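PDB 1FIU: type II restriction enzyme ngomi from Neisseria gonorrhoeae, which cuts double-stranded DNA as a magnesium-dependent tetrameric type II restriction endonuclease, recognising the sequence GCCGGC and cleaving after its first G. Local coordinates for residues 75-80 and 92-97; 106-111 and 140-145; 168-173 and 177-182; 204-209 and 214-219. One frame throughout, in Å; residues are numbered along the deposited sequence.

Interaction 1 (75-80 and 92-97); sequences EFVQSA and WNVKQV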
# COMPACT_ATOMS: atom_id res chain seq x y z
N GLU I 75 26.79 -14.31 -10.51
CA GLU I 75 27.39 -15.45 -11.19
C GLU I 75 26.79 -16.77 -10.74
O GLU I 75 26.56 -17.65 -11.56
CB GLU I 75 28.91 -15.44 -10.98
CG GLU I 75 29.56 -14.24 -11.61
CD GLU I 75 31.05 -14.16 -11.38
OE1 GLU I 75 31.57 -14.93 -10.54
OE2 GLU I 75 31.69 -13.32 -12.04
N PHE I 76 26.53 -16.90 -9.44
CA PHE I 76 25.93 -18.11 -8.91
C PHE I 76 24.52 -18.27 -9.49
O PHE I 76 24.15 -19.37 -9.90
CB PHE I 76 25.83 -18.04 -7.38
CG PHE I 76 24.97 -19.11 -6.80
CD1 PHE I 76 25.43 -20.42 -6.67
CD2 PHE I 76 23.65 -18.82 -6.45
CE1 PHE I 76 24.58 -21.43 -6.21
CE2 PHE I 76 22.80 -19.82 -6.00
CZ PHE I 76 23.25 -21.12 -5.88
N VAL I 77 23.74 -17.19 -9.50
CA VAL I 77 22.38 -17.27 -10.01
C VAL I 77 22.38 -17.63 -11.49
O VAL I 77 21.65 -18.52 -11.93
CB VAL I 77 21.60 -15.95 -9.77
CG1 VAL I 77 20.27 -15.96 -10.57
CG2 VAL I 77 21.28 -15.82 -8.27
N GLN I 78 23.23 -16.95 -12.25
CA GLN I 78 23.32 -17.22 -13.68
C GLN I 78 23.64 -18.68 -13.97
O GLN I 78 22.96 -19.36 -14.74
CB GLN I 78 24.39 -16.33 -14.30
CG GLN I 78 24.48 -16.40 -15.82
CD GLN I 78 25.61 -15.54 -16.35
OE1 GLN I 78 26.77 -15.71 -15.96
NE2 GLN I 78 25.29 -14.60 -17.24
N SER I 79 24.67 -19.20 -13.29
CA SER I 79 25.10 -20.57 -13.51
C SER I 79 24.09 -21.63 -13.09
O SER I 79 23.86 -22.61 -13.81
CB SER I 79 26.45 -20.79 -12.80
OG SER I 79 27.05 -21.98 -13.26
N ALA I 80 23.48 -21.47 -11.92
CA ALA I 80 22.53 -22.47 -11.46
C ALA I 80 21.19 -22.42 -12.21
O ALA I 80 20.62 -23.45 -12.57
CB ALA I 80 22.30 -22.31 -9.93
N TRP I 92 17.13 -16.29 -21.05
CA TRP I 92 17.35 -15.51 -19.83
C TRP I 92 18.67 -14.77 -19.73
O TRP I 92 19.68 -15.25 -20.23
CB TRP I 92 17.24 -16.43 -18.60
CG TRP I 92 16.00 -17.27 -18.54
CD1 TRP I 92 15.88 -18.58 -18.92
CD2 TRP I 92 14.70 -16.86 -18.09
NE1 TRP I 92 14.58 -19.01 -18.72
CE2 TRP I 92 13.84 -17.97 -18.21
CE3 TRP I 92 14.19 -15.65 -17.58
CZ2 TRP I 92 12.48 -17.92 -17.86
CZ3 TRP I 92 12.84 -15.60 -17.22
CH2 TRP I 92 12.00 -16.73 -17.36
N ASN I 93 18.65 -13.60 -19.10
CA ASN I 93 19.87 -12.84 -18.89
C ASN I 93 19.92 -12.51 -17.41
O ASN I 93 18.89 -12.19 -16.80
CB ASN I 93 19.85 -11.56 -19.70
CG ASN I 93 19.69 -11.82 -21.18
OD1 ASN I 93 20.49 -12.53 -21.80
ND2 ASN I 93 18.63 -11.26 -21.77
N VAL I 94 21.11 -12.59 -16.83
CA VAL I 94 21.26 -12.26 -15.41
C VAL I 94 22.36 -11.22 -15.33
O VAL I 94 23.44 -11.42 -15.89
CB VAL I 94 21.70 -13.49 -14.59
CG1 VAL I 94 21.85 -13.09 -13.10
CG2 VAL I 94 20.71 -14.60 -14.74
N LYS I 95 22.11 -10.10 -14.67
CA LYS I 95 23.17 -9.13 -14.59
C LYS I 95 23.16 -8.20 -13.41
O LYS I 95 22.11 -7.83 -12.86
CB LYS I 95 23.26 -8.29 -15.87
CG LYS I 95 22.19 -7.23 -15.99
CD LYS I 95 22.46 -6.30 -17.16
CE LYS I 95 21.40 -5.22 -17.25
NZ LYS I 95 21.54 -4.37 -18.47
N GLN I 96 24.38 -7.84 -13.01
CA GLN I 96 24.59 -6.92 -11.93
C GLN I 96 24.33 -5.58 -12.60
O GLN I 96 24.91 -5.26 -13.64
CB GLN I 96 26.02 -7.04 -11.42
CG GLN I 96 26.37 -6.01 -10.42
CD GLN I 96 27.78 -6.13 -9.91
OE1 GLN I 96 28.65 -6.72 -10.55
NE2 GLN I 96 28.03 -5.54 -8.75
N VAL I 97 23.42 -4.79 -12.03
CA VAL I 97 23.07 -3.53 -12.64
C VAL I 97 24.05 -2.38 -12.50
O VAL I 97 24.55 -1.87 -13.51
CB VAL I 97 21.69 -3.06 -12.16
CG1 VAL I 97 21.30 -1.78 -12.90
CG2 VAL I 97 20.66 -4.15 -12.42
O HOH W 1 23.08 -14.07 -18.31

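Interaction 2 (106-111 and 140-145); sequences ARYQQY and DIIVTR. With MG (magnesium ion), chain N; MG (magnesium ion), chain Q; nucleotides of chain D.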
# COMPACT_ATOMS: atom_id res chain seq x y z
N ALA I 106 13.31 0.83 -16.79
CA ALA I 106 12.38 1.26 -17.84
C ALA I 106 12.70 0.61 -19.18
O ALA I 106 11.97 0.79 -20.15
CB ALA I 106 12.35 2.79 -17.99
N ARG I 107 13.78 -0.16 -19.23
CA ARG I 107 14.10 -0.86 -20.47
C ARG I 107 13.27 -2.15 -20.53
O ARG I 107 13.29 -2.85 -21.54
CB ARG I 107 15.59 -1.22 -20.53
CG ARG I 107 16.48 -0.01 -20.32
CD ARG I 107 17.87 -0.18 -20.93
NE ARG I 107 18.57 -1.35 -20.44
CZ ARG I 107 19.83 -1.63 -20.76
NH1 ARG I 107 20.51 -0.82 -21.55
NH2 ARG I 107 20.42 -2.72 -20.27
N TYR I 108 12.53 -2.44 -19.46
CA TYR I 108 11.73 -3.66 -19.40
C TYR I 108 10.25 -3.35 -19.45
O TYR I 108 9.77 -2.32 -18.98
CB TYR I 108 12.11 -4.46 -18.16
CG TYR I 108 13.59 -4.69 -18.19
CD1 TYR I 108 14.44 -3.94 -17.39
CD2 TYR I 108 14.16 -5.52 -19.15
CE1 TYR I 108 15.84 -3.99 -17.57
CE2 TYR I 108 15.54 -5.58 -19.34
CZ TYR I 108 16.37 -4.81 -18.55
OH TYR I 108 17.73 -4.81 -18.78
N GLN I 109 9.53 -4.28 -20.05
CA GLN I 109 8.13 -4.10 -20.30
C GLN I 109 7.23 -3.58 -19.20
O GLN I 109 6.49 -2.62 -19.42
CB GLN I 109 7.59 -5.41 -20.84
CG GLN I 109 6.46 -5.22 -21.76
CD GLN I 109 6.13 -6.50 -22.48
OE1 GLN I 109 6.97 -7.10 -23.17
NE2 GLN I 109 4.90 -6.95 -22.31
N GLN I 110 7.29 -4.19 -18.02
CA GLN I 110 6.40 -3.77 -16.96
C GLN I 110 6.64 -2.38 -16.42
O GLN I 110 5.78 -1.86 -15.72
CB GLN I 110 6.43 -4.76 -15.79
CG GLN I 110 6.29 -6.21 -16.20
CD GLN I 110 7.62 -6.91 -16.20
OE1 GLN I 110 8.52 -6.56 -16.98
NE2 GLN I 110 7.77 -7.88 -15.30
N TYR I 111 7.78 -1.78 -16.73
CA TYR I 111 8.10 -0.44 -16.21
C TYR I 111 8.53 0.56 -17.29
O TYR I 111 9.03 1.65 -16.96
CB TYR I 111 9.21 -0.56 -15.17
CG TYR I 111 8.85 -1.49 -14.01
CD1 TYR I 111 9.23 -2.83 -14.02
CD2 TYR I 111 8.01 -1.05 -12.99
CE1 TYR I 111 8.79 -3.72 -13.03
CE2 TYR I 111 7.54 -1.94 -11.99
CZ TYR I 111 7.93 -3.26 -12.03
OH TYR I 111 7.45 -4.14 -11.10
N ASP I 140 19.86 -4.31 -7.51
CA ASP I 140 21.29 -4.64 -7.53
C ASP I 140 21.59 -5.60 -8.68
O ASP I 140 22.57 -5.44 -9.41
CB ASP I 140 21.69 -5.32 -6.20
CG ASP I 140 21.59 -4.39 -5.03
OD1 ASP I 140 21.52 -3.16 -5.28
OD2 ASP I 140 21.61 -4.87 -3.87
N ILE I 141 20.74 -6.62 -8.81
CA ILE I 141 20.85 -7.65 -9.84
C ILE I 141 19.48 -7.86 -10.45
O ILE I 141 18.48 -7.87 -9.75
CB ILE I 141 21.27 -9.03 -9.23
CG1 ILE I 141 22.68 -8.94 -8.63
CG2 ILE I 141 21.24 -10.14 -10.30
CD1 ILE I 141 23.03 -10.15 -7.78
N ILE I 142 19.43 -8.05 -11.76
CA ILE I 142 18.15 -8.33 -12.37
C ILE I 142 18.26 -9.56 -13.24
O ILE I 142 19.36 -9.90 -13.74
CB ILE I 142 17.61 -7.16 -13.27
CG1 ILE I 142 18.60 -6.84 -14.40
CG2 ILE I 142 17.26 -5.95 -12.42
CD1 ILE I 142 18.11 -5.72 -15.36
N VAL I 143 17.15 -10.28 -13.36
CA VAL I 143 17.04 -11.42 -14.28
C VAL I 143 15.97 -10.96 -15.26
O VAL I 143 14.94 -10.45 -14.84
CB VAL I 143 16.57 -12.72 -13.61
CG1 VAL I 143 16.55 -13.87 -14.63
CG2 VAL I 143 17.52 -13.07 -12.46
N THR I 144 16.23 -11.11 -16.56
CA THR I 144 15.26 -10.70 -17.58
C THR I 144 15.01 -11.82 -18.57
O THR I 144 15.84 -12.73 -18.71
CB THR I 144 15.77 -9.45 -18.33
OG1 THR I 144 17.00 -9.76 -18.99
CG2 THR I 144 16.03 -8.30 -17.35
N ARG I 145 13.86 -11.75 -19.25
CA ARG I 145 13.48 -12.75 -20.26
C ARG I 145 13.30 -12.05 -21.59
O ARG I 145 12.52 -11.11 -21.69
CB ARG I 145 12.15 -13.43 -19.90
CG ARG I 145 11.88 -14.69 -20.74
CD ARG I 145 10.55 -15.32 -20.45
NE ARG I 145 10.34 -16.50 -21.29
CZ ARG I 145 9.34 -17.36 -21.14
NH1 ARG I 145 8.45 -17.17 -20.17
NH2 ARG I 145 9.22 -18.41 -21.96
MG MG N . 20.80 -1.39 -4.29
MG MG Q . 22.19 -3.91 -2.00
OP3 DC D 1 21.90 0.65 -2.55
P DC D 1 22.34 -0.58 -1.78
OP1 DC D 1 21.73 -0.68 -0.39
OP2 DC D 1 22.25 -1.85 -2.58
O5' DC D 1 23.94 -0.39 -1.50
C5' DC D 1 24.90 -0.93 -2.40
C4' DC D 1 26.27 -0.95 -1.76
O4' DC D 1 26.75 0.42 -1.69
C3' DC D 1 26.27 -1.44 -0.32
O3' DC D 1 26.58 -2.81 -0.23
C2' DC D 1 27.33 -0.60 0.38
C1' DC D 1 27.50 0.63 -0.49
N1 DC D 1 26.92 1.81 0.19
C2 DC D 1 27.75 2.61 0.97
O2 DC D 1 28.93 2.28 1.10
N3 DC D 1 27.25 3.73 1.56
C4 DC D 1 25.95 4.04 1.42
N4 DC D 1 25.50 5.15 2.01
C5 DC D 1 25.07 3.22 0.65
C6 DC D 1 25.59 2.12 0.07
O HOH W 2 18.87 -1.44 -5.59
O HOH W 3 19.53 0.41 -3.65
O HOH W 4 22.05 -0.18 -5.62
O HOH W 5 22.57 -3.17 -0.01
O HOH W 6 24.30 -4.26 -2.65

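Interaction 3 (168-173 and 177-182); sequences ASLRAG and MPLLHA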
# COMPACT_ATOMS: atom_id res chain seq x y z
N ALA I 168 0.06 -9.75 -26.51
CA ALA I 168 0.72 -10.68 -25.57
C ALA I 168 2.14 -10.20 -25.29
O ALA I 168 2.93 -9.96 -26.20
CB ALA I 168 0.76 -12.09 -26.15
N SER I 169 2.46 -10.09 -24.01
CA SER I 169 3.77 -9.61 -23.61
C SER I 169 4.97 -10.36 -24.19
O SER I 169 6.01 -9.75 -24.47
CB SER I 169 3.88 -9.64 -22.08
OG SER I 169 2.93 -8.74 -21.53
N LEU I 170 4.85 -11.67 -24.36
CA LEU I 170 5.98 -12.45 -24.85
C LEU I 170 6.27 -12.29 -26.31
O LEU I 170 7.33 -12.71 -26.76
CB LEU I 170 5.76 -13.93 -24.60
CG LEU I 170 5.94 -14.34 -23.15
CD1 LEU I 170 5.40 -15.76 -22.94
CD2 LEU I 170 7.46 -14.31 -22.83
N ARG I 171 5.35 -11.69 -27.06
CA ARG I 171 5.61 -11.61 -28.50
C ARG I 171 6.54 -10.50 -28.90
O ARG I 171 6.36 -9.35 -28.54
CB ARG I 171 4.28 -11.56 -29.26
CG ARG I 171 3.55 -12.88 -29.09
CD ARG I 171 2.22 -12.92 -29.81
NE ARG I 171 2.40 -13.13 -31.25
CZ ARG I 171 1.39 -13.17 -32.10
NH1 ARG I 171 0.16 -13.00 -31.64
NH2 ARG I 171 1.61 -13.40 -33.39
N ALA I 172 7.57 -10.90 -29.64
CA ALA I 172 8.60 -9.99 -30.12
C ALA I 172 8.06 -9.08 -31.22
O ALA I 172 7.21 -9.49 -32.02
CB ALA I 172 9.78 -10.81 -30.63
N GLY I 173 8.53 -7.84 -31.25
CA GLY I 173 8.11 -6.91 -32.29
C GLY I 173 7.03 -5.86 -32.09
O GLY I 173 7.00 -4.88 -32.84
N MET I 177 9.55 -4.69 -25.43
CA MET I 177 10.83 -4.87 -24.73
C MET I 177 10.91 -6.16 -23.92
O MET I 177 9.90 -6.83 -23.72
CB MET I 177 11.04 -3.68 -23.80
CG MET I 177 11.02 -2.34 -24.51
SD MET I 177 10.25 -1.05 -23.48
CE MET I 177 8.52 -1.55 -23.64
N PRO I 178 12.12 -6.51 -23.43
CA PRO I 178 12.25 -7.74 -22.63
C PRO I 178 11.45 -7.59 -21.34
O PRO I 178 11.11 -6.49 -20.95
CB PRO I 178 13.74 -7.82 -22.34
CG PRO I 178 14.36 -7.01 -23.43
CD PRO I 178 13.43 -5.87 -23.61
N LEU I 179 11.20 -8.71 -20.69
CA LEU I 179 10.44 -8.74 -19.43
C LEU I 179 11.38 -8.84 -18.23
O LEU I 179 12.38 -9.54 -18.27
CB LEU I 179 9.50 -9.95 -19.43
CG LEU I 179 8.32 -9.85 -20.42
CD1 LEU I 179 7.88 -11.25 -20.87
CD2 LEU I 179 7.16 -9.11 -19.72
N LEU I 180 11.04 -8.11 -17.16
CA LEU I 180 11.84 -8.17 -15.93
C LEU I 180 11.32 -9.39 -15.16
O LEU I 180 10.15 -9.44 -14.77
CB LEU I 180 11.67 -6.88 -15.12
CG LEU I 180 12.46 -6.86 -13.79
CD1 LEU I 180 13.94 -7.11 -14.08
CD2 LEU I 180 12.25 -5.52 -13.06
N HIS I 181 12.19 -10.38 -14.95
CA HIS I 181 11.80 -11.61 -14.27
C HIS I 181 12.01 -11.50 -12.76
O HIS I 181 11.18 -11.98 -11.98
CB HIS I 181 12.62 -12.79 -14.80
CG HIS I 181 12.20 -14.11 -14.25
ND1 HIS I 181 13.01 -14.90 -13.46
CD2 HIS I 181 11.02 -14.77 -14.38
CE1 HIS I 181 12.34 -16.00 -13.13
NE2 HIS I 181 11.14 -15.94 -13.68
N ALA I 182 13.12 -10.88 -12.37
CA ALA I 182 13.43 -10.77 -10.95
C ALA I 182 14.30 -9.60 -10.57
O ALA I 182 15.18 -9.17 -11.34
CB ALA I 182 14.14 -12.06 -10.47

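Interaction 4 (204-209 and 214-219); sequences NLVRNR and PHIVVV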
# COMPACT_ATOMS: atom_id res chain seq x y z
N ASN I 204 7.95 0.07 -4.69
CA ASN I 204 7.92 0.79 -5.96
C ASN I 204 7.67 -0.18 -7.12
O ASN I 204 6.95 0.13 -8.06
CB ASN I 204 9.23 1.55 -6.18
CG ASN I 204 9.26 2.87 -5.41
OD1 ASN I 204 8.22 3.50 -5.21
ND2 ASN I 204 10.45 3.29 -4.99
N LEU I 205 8.27 -1.37 -7.05
CA LEU I 205 8.07 -2.36 -8.11
C LEU I 205 6.60 -2.82 -8.09
O LEU I 205 5.98 -3.07 -9.14
CB LEU I 205 8.99 -3.57 -7.88
CG LEU I 205 10.48 -3.29 -8.14
CD1 LEU I 205 11.29 -4.54 -7.77
CD2 LEU I 205 10.65 -2.92 -9.62
N VAL I 206 6.03 -2.95 -6.89
CA VAL I 206 4.64 -3.35 -6.78
C VAL I 206 3.69 -2.29 -7.33
O VAL I 206 2.82 -2.58 -8.19
CB VAL I 206 4.22 -3.58 -5.29
CG1 VAL I 206 2.69 -3.72 -5.17
CG2 VAL I 206 4.92 -4.82 -4.74
N ARG I 207 3.86 -1.07 -6.84
CA ARG I 207 2.97 0.04 -7.19
C ARG I 207 2.96 0.51 -8.63
O ARG I 207 1.94 1.01 -9.10
CB ARG I 207 3.28 1.25 -6.30
CG ARG I 207 2.90 1.01 -4.85
CD ARG I 207 3.32 2.15 -3.93
NE ARG I 207 2.83 1.90 -2.58
CZ ARG I 207 3.19 2.58 -1.50
NH1 ARG I 207 4.06 3.59 -1.60
NH2 ARG I 207 2.70 2.26 -0.31
N ASN I 208 4.08 0.33 -9.32
CA ASN I 208 4.19 0.86 -10.69
C ASN I 208 4.14 -0.14 -11.84
O ASN I 208 4.31 0.23 -13.00
CB ASN I 208 5.49 1.68 -10.79
CG ASN I 208 5.43 2.93 -9.94
OD1 ASN I 208 4.69 3.85 -10.27
ND2 ASN I 208 6.15 2.94 -8.82
N ARG I 209 3.90 -1.41 -11.53
CA ARG I 209 3.93 -2.42 -12.58
C ARG I 209 2.74 -2.47 -13.53
O ARG I 209 1.61 -2.14 -13.17
CB ARG I 209 4.01 -3.83 -11.97
CG ARG I 209 2.66 -4.30 -11.39
CD ARG I 209 2.79 -5.65 -10.65
NE ARG I 209 1.47 -6.21 -10.34
CZ ARG I 209 0.69 -5.86 -9.32
NH1 ARG I 209 1.08 -4.93 -8.44
NH2 ARG I 209 -0.51 -6.44 -9.17
N PRO I 214 7.63 -8.93 -10.81
CA PRO I 214 8.85 -9.76 -10.88
C PRO I 214 9.05 -10.43 -9.51
O PRO I 214 8.43 -10.05 -8.52
CB PRO I 214 9.98 -8.75 -11.04
CG PRO I 214 9.32 -7.51 -11.63
CD PRO I 214 7.92 -7.50 -10.99
N HIS I 215 9.92 -11.43 -9.48
CA HIS I 215 10.33 -11.99 -8.19
C HIS I 215 11.02 -10.79 -7.50
O HIS I 215 11.71 -9.99 -8.15
CB HIS I 215 11.39 -13.07 -8.40
CG HIS I 215 10.83 -14.38 -8.84
ND1 HIS I 215 10.71 -14.74 -10.17
CD2 HIS I 215 10.37 -15.43 -8.13
CE1 HIS I 215 10.20 -15.96 -10.25
NE2 HIS I 215 9.98 -16.40 -9.02
N ILE I 216 10.86 -10.65 -6.18
CA ILE I 216 11.50 -9.58 -5.41
C ILE I 216 12.13 -10.31 -4.22
O ILE I 216 11.41 -10.76 -3.31
CB ILE I 216 10.49 -8.51 -4.91
CG1 ILE I 216 9.79 -7.84 -6.12
CG2 ILE I 216 11.22 -7.42 -4.12
CD1 ILE I 216 8.71 -6.86 -5.73
N VAL I 217 13.45 -10.45 -4.24
CA VAL I 217 14.13 -11.19 -3.16
C VAL I 217 15.35 -10.45 -2.66
O VAL I 217 15.83 -9.51 -3.28
CB VAL I 217 14.56 -12.58 -3.66
CG1 VAL I 217 13.34 -13.38 -4.14
CG2 VAL I 217 15.61 -12.42 -4.81
N VAL I 218 15.85 -10.88 -1.51
CA VAL I 218 17.04 -10.28 -0.92
C VAL I 218 18.00 -11.41 -0.59
O VAL I 218 17.57 -12.44 -0.09
CB VAL I 218 16.72 -9.54 0.40
CG1 VAL I 218 18.01 -8.99 0.99
CG2 VAL I 218 15.72 -8.42 0.15
N VAL I 219 19.29 -11.23 -0.89
CA VAL I 219 20.31 -12.24 -0.55
C VAL I 219 21.25 -11.53 0.42
O VAL I 219 21.66 -10.41 0.18
CB VAL I 219 21.11 -12.70 -1.79
CG1 VAL I 219 22.25 -13.67 -1.35
CG2 VAL I 219 20.17 -13.41 -2.78

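Interaction 1 (75-80 and 92-97)
Val-77 is the first residue of helix segment 75-80 to meet Val-94 on strand 92-96. Its CG1 lies 4.1 Å from Val-94 CG1, and the two side chains cross at about a right angle, touching through these methyls. With CG1 anti to the backbone N (chi1 168°), that methyl of Val-77 is on the side facing the strand. Elsewhere the buried residue packs on Leu-280 and Leu-284.

One position on, Gln-78 uses its backbone and the root of its side chain. Val-94 CG2 sits 3.8 Å from Gln-78 CA, and Val-94 CB is 3.9 Å from Gln-78 CB. Val-94 is thus spread over two consecutive helix residues, one branch toward Val-77 and the other against Gln-78. Beyond CB the glutamine runs out fully extended (chi1 -174°, chi2 -177°), which takes its amide past the valine toward a water. That water accepts from Val-94 N at 2.9 Å and also from Gln-78 NE2, the latter at a distance so short that its exact value is doubtful.

Helix 62-81 therefore packs by its Val-77 and Gln-78 side on an outermost strand of the chain's sheet.

No direct hydrogen bond joins 75-80 to 92-97, although earlier on the same helix Glu-70 takes one from Gln-96. The contact is held by hydrocarbon against hydrocarbon, buried at Val-77 and grading to solvent at Gln-78, where the water bound to Val-94 N probably also serves the exposed amide.

Interaction 2 (106-111 and 140-145)
Tyr-108 and Thr-144 mark the closest backbone approach, with 8.1 Å between their CA atoms, so the loop 106-111 stands off strand 141-145 and side chains bridge the gap. The tyrosine ring does the work. Thr-144 CG2 lies over one face in a CH-pi contact, 3.8 Å from the ring centroid and 28° off the normal, displaced toward Tyr-108 CE2. Thr-144 keeps OG1 between its backbone N and carbonyl carbon (chi1 61°), which leaves CG2 anti to the carbonyl carbon as the branch that meets the ring.

Ile-142 and Tyr-108 point at each other from opposite directions, and Ile-142 CD1 reaches Tyr-108 CE1 at 3.6 Å, near the phenol end. The hydroxyl itself is hydrogen-bonded to Glu-104, so the ring has a polar partner at its tip, a methyl over one face and another approaching obliquely.

At the start of this strand segment is the active site. Asp-140 divides its carboxylate between two magnesium ions: OD1 binds the ion of chain N at 2.1 Å and OD2 that of chain Q at 2.2 Å. Both metals share OP2 of DC1, the 5'-phosphate of the cleaved DNA, and each has waters of its own, while Cys-186 O joins OD2 on its metal.

Strand 141-145 lies between antiparallel neighbours 92-96 and 179-187. The tyrosine, from the loop between strand 92-96 and helix 113-121, covers one side of the strand; Ile-141, on the other side, packs on helix 62-81.

Interaction 3 (168-173 and 177-182)
No flat group comes between Leu-179 and its partners Ser-169 and Leu-170; the rings lie further along the strand, where the His-181 imidazole meets His-215 edge-to-face and Trp-92 with planes at about 55°. The contact itself is aliphatic, made by the two methyls of Leu-179.

One, CD1, meets Leu-170 CD2 at 3.7 Å. The other, CD2, lies 4.1 Å from Ser-169 CB, touching the carbon of the serine. Leu-179 holds CG anti to its carbonyl carbon (chi1 -70°), and its two methyls straddle consecutive residues of the loop. Leu-170 starts out pointing from the strand, yet its chain bends back so that CD2 reaches Leu-179, the two side chains crossing at about a right angle.

The loop offers these two residues in a type I beta turn from Ala-168 to Arg-171, closed by Arg-171 N to Ala-168 O at 3.1 Å. Ser-169 and Leu-170 occupy the corner of that turn. Further along the strand, His-181 and Ala-182 both face Val-143, forming a classic beta bulge in the pairing with strand 141-145.

Asp-283 of the second subunit accepts a hydrogen bond from Ser-169 N, and Leu-282 of that subunit packs on Leu-170. The turn is thus caught between its own sheet and a neighbouring chain. With no hydrogen bond across the two segments, the fit of turn to strand rests on aliphatic packing, while polar grip comes partly from the turn's own backbone and the adjoining subunit.

Interaction 4 (204-209 and 214-219)
Leu-205 and Ile-216 make the main apolar contact, sliding past each other in opposite directions. Ile-216 CD1 rests 3.9 Å from Leu-205 CB, and Leu-205 CD1 lies 4.0 Å from Ile-216 CG1, so each chain runs alongside the other. Ile-216 holds CG1 anti to its carbonyl carbon (chi1 -61°) and is extended beyond it, carrying CD1 up to the helix. The same methyl is 4.4 Å from Val-206 CG2, a looser touch on the next helix residue. All three side chains are buried.

These residues belong to a beta-alpha-beta unit: strand 179-187 runs into helix 197-208, which returns the chain to the parallel neighbour 215-220. Leu-205 faces both strands, packing on Ser-183 as well as Ile-216.

The side-chain hydrogen bonds made within the segments are on 204-209. Asn-204 O takes two donors from one residue, Asn-208 N at 3.1 Å and Asn-208 ND2 at 3.0 Å, the ND2 donor lying 15° out of the carbonyl plane; the second bond ties the asparagine side chain back onto its own helix. Arg-209 NH1 gives a bent bond to Val-206 O at 2.9 Å, with an N-H...O angle of 138°.

Charge serves the assembly. Arg-209 also forms a salt bridge with Asp-239 of the second subunit and donates from NH1 to its Gly-236 O, while Arg-207 pairs with Glu-237 of the third subunit.

In the fold
All four contacts bear on the same sheet. Interaction 1 sits at one edge strand and is the only one with an exposed partner and a probable bridging water; interactions 2, 3 and 4 are buried. Interactions 1 and 2 use neighbouring strands, 92-96 and 141-145, interaction 3 takes the next, 179-187, and interaction 4 the one after. Direct contacts are apolar throughout, but only interaction 2 adds an aromatic face, and only its segments hold a metal ligand. Interactions 3 and 4 touch the second subunit broadly, interaction 2 through Arg-145. Tyr-111 OH joins interaction 2 to Leu-205 O, and His-181 O pairs with His-215 N between interactions 3 and 4.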